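Possible metal-dependent hydrolase (Veillonella parvula, PDB 3RPC) is probably a zinc-dependent hydrolase of the metallo-beta-lactamase superfamily, carrying a two-zinc site of histidines and aspartates. Local coordinates at residues V69-H74 and D149-I154. Numbering follows the deposited sequence.
Sequences VVTHTH and DAMGVI. With ZN (zinc ion), chain E.
The methyl of Ala150 lies over one face of the His72 imidazole, its CB 3.6 Å from the ring centroid and displaced toward the rim, a CH-pi contact against a zinc ligand. In the ring plane, His72 ND1 donates to Thr71 OG1 at 3.0 Å, fixing the rotation of the imidazole while the other ring nitrogen, NE2, binds zinc at 2.2 Å. A chi1 of 65° folds CG back over the residue's own backbone, and chi2 of -54° turns ND1 toward Thr71. His74 reaches the same zinc through ND1, water 2 coordinates it at 2.0 Å, and His132 and Asp168 complete the site. The two histidines belong to the HxHxDH motif of the metallo-beta-lactamase superfamily, and the second zinc lies close by.

One backbone bond joins the segments: Met151 N donates to Thr71 O at 3.2 Å. Water 1 makes a second link, donating to both Thr71 OG1 and Met151 O. Thr71 OG1 thus meets the histidine and the water, and it is also hydrogen-bonded to Asp27, which lies one shell further from the metal and is placed to orient the threonine hydroxyl. Beyond CG the selenomethionine Met151 runs extended, bringing CE to 3.6 Å from Val70 O and near Val69 CG1. Farther from the metal, Val69 CG1 packs on Val153 CG2 at 4.0 Å.

Asp149 OD1 forms salt bridges with Arg181 and Lys177 of the second subunit. The buried contact connects the two sheets of the alpha-beta/beta-alpha fold: residues 69-74 leave strand 67-69 of one and lead toward helix 80-85, while residues 149-154 enter strand 152-156 of the other, between strands 123-128 and 163-165.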
# COMPACT_ATOMS: atom_id res chain seq x y z
N VAL A 69 7.57 -18.85 -1.64
CA VAL A 69 7.04 -17.50 -1.47
C VAL A 69 6.18 -17.21 -2.68
O VAL A 69 6.65 -17.31 -3.81
CB VAL A 69 8.17 -16.45 -1.39
CG1 VAL A 69 7.60 -15.03 -1.41
CG2 VAL A 69 9.00 -16.68 -0.14
N VAL A 70 4.92 -16.87 -2.44
CA VAL A 70 3.97 -16.61 -3.51
C VAL A 70 3.48 -15.17 -3.34
O VAL A 70 2.70 -14.88 -2.43
CB VAL A 70 2.79 -17.60 -3.44
CG1 VAL A 70 1.82 -17.38 -4.59
CG2 VAL A 70 3.31 -19.04 -3.45
N THR A 71 3.96 -14.27 -4.20
CA THR A 71 3.65 -12.85 -4.02
C THR A 71 2.20 -12.52 -4.34
O THR A 71 1.65 -11.54 -3.82
CB THR A 71 4.57 -11.94 -4.85
OG1 THR A 71 4.37 -12.18 -6.25
CG2 THR A 71 6.03 -12.16 -4.47
N HIS A 72 1.60 -13.33 -5.20
CA HIS A 72 0.19 -13.24 -5.58
C HIS A 72 -0.14 -14.44 -6.44
O HIS A 72 0.76 -15.15 -6.88
CB HIS A 72 -0.16 -11.90 -6.27
CG HIS A 72 0.50 -11.67 -7.60
ND1 HIS A 72 1.87 -11.75 -7.79
CD2 HIS A 72 -0.02 -11.30 -8.80
CE1 HIS A 72 2.16 -11.44 -9.04
NE2 HIS A 72 1.03 -11.18 -9.68
N THR A 73 -1.42 -14.66 -6.69
CA THR A 73 -1.83 -15.91 -7.33
C THR A 73 -2.26 -15.76 -8.79
O THR A 73 -3.01 -16.58 -9.30
CB THR A 73 -2.89 -16.66 -6.51
OG1 THR A 73 -4.03 -15.81 -6.32
CG2 THR A 73 -2.31 -17.07 -5.17
N HIS A 74 -1.76 -14.73 -9.46
CA HIS A 74 -1.87 -14.69 -10.91
C HIS A 74 -1.21 -15.95 -11.49
O HIS A 74 -0.22 -16.45 -10.95
CB HIS A 74 -1.20 -13.44 -11.48
CG HIS A 74 -2.06 -12.22 -11.44
ND1 HIS A 74 -1.59 -10.97 -11.75
CD2 HIS A 74 -3.38 -12.07 -11.15
CE1 HIS A 74 -2.57 -10.09 -11.64
NE2 HIS A 74 -3.67 -10.73 -11.27
N ASP A 149 -4.12 -7.32 -5.81
CA ASP A 149 -2.99 -7.01 -4.92
C ASP A 149 -1.82 -7.91 -5.24
O ASP A 149 -2.00 -9.07 -5.63
CB ASP A 149 -3.37 -7.23 -3.45
CG ASP A 149 -4.31 -6.17 -2.91
OD1 ASP A 149 -4.48 -5.10 -3.54
OD2 ASP A 149 -4.89 -6.41 -1.83
N ALA A 150 -0.61 -7.39 -5.07
CA ALA A 150 0.59 -8.20 -5.25
C ALA A 150 1.74 -7.62 -4.45
O ALA A 150 2.14 -6.47 -4.67
CB ALA A 150 0.95 -8.32 -6.75
N MSE A 151 2.26 -8.38 -3.50
CA MSE A 151 3.29 -7.86 -2.60
C MSE A 151 4.68 -7.98 -3.20
O MSE A 151 4.91 -8.75 -4.15
CB MSE A 151 3.26 -8.59 -1.25
CG MSE A 151 3.77 -10.02 -1.31
SE MSE A 151 3.89 -10.80 0.47
CE MSE A 151 4.23 -12.65 -0.08
N GLY A 152 5.61 -7.23 -2.63
CA GLY A 152 7.02 -7.54 -2.72
C GLY A 152 7.46 -8.09 -1.37
O GLY A 152 6.67 -8.12 -0.41
N VAL A 153 8.70 -8.54 -1.29
CA VAL A 153 9.24 -9.09 -0.05
C VAL A 153 10.67 -8.61 0.14
O VAL A 153 11.49 -8.66 -0.79
CB VAL A 153 9.22 -10.64 -0.06
CG1 VAL A 153 9.70 -11.17 1.29
CG2 VAL A 153 7.82 -11.14 -0.38
N ILE A 154 10.97 -8.13 1.34
CA ILE A 154 12.33 -7.85 1.77
C ILE A 154 12.83 -9.05 2.58
O ILE A 154 12.15 -9.50 3.51
CB ILE A 154 12.38 -6.56 2.63
CG1 ILE A 154 12.30 -5.32 1.73
CG2 ILE A 154 13.63 -6.53 3.50
CD1 ILE A 154 13.60 -5.00 1.00
ZN ZN E . 0.65 -10.33 -11.73
O HOH W 1 4.16 -9.46 -6.76
O HOH W 2 1.11 -11.48 -13.30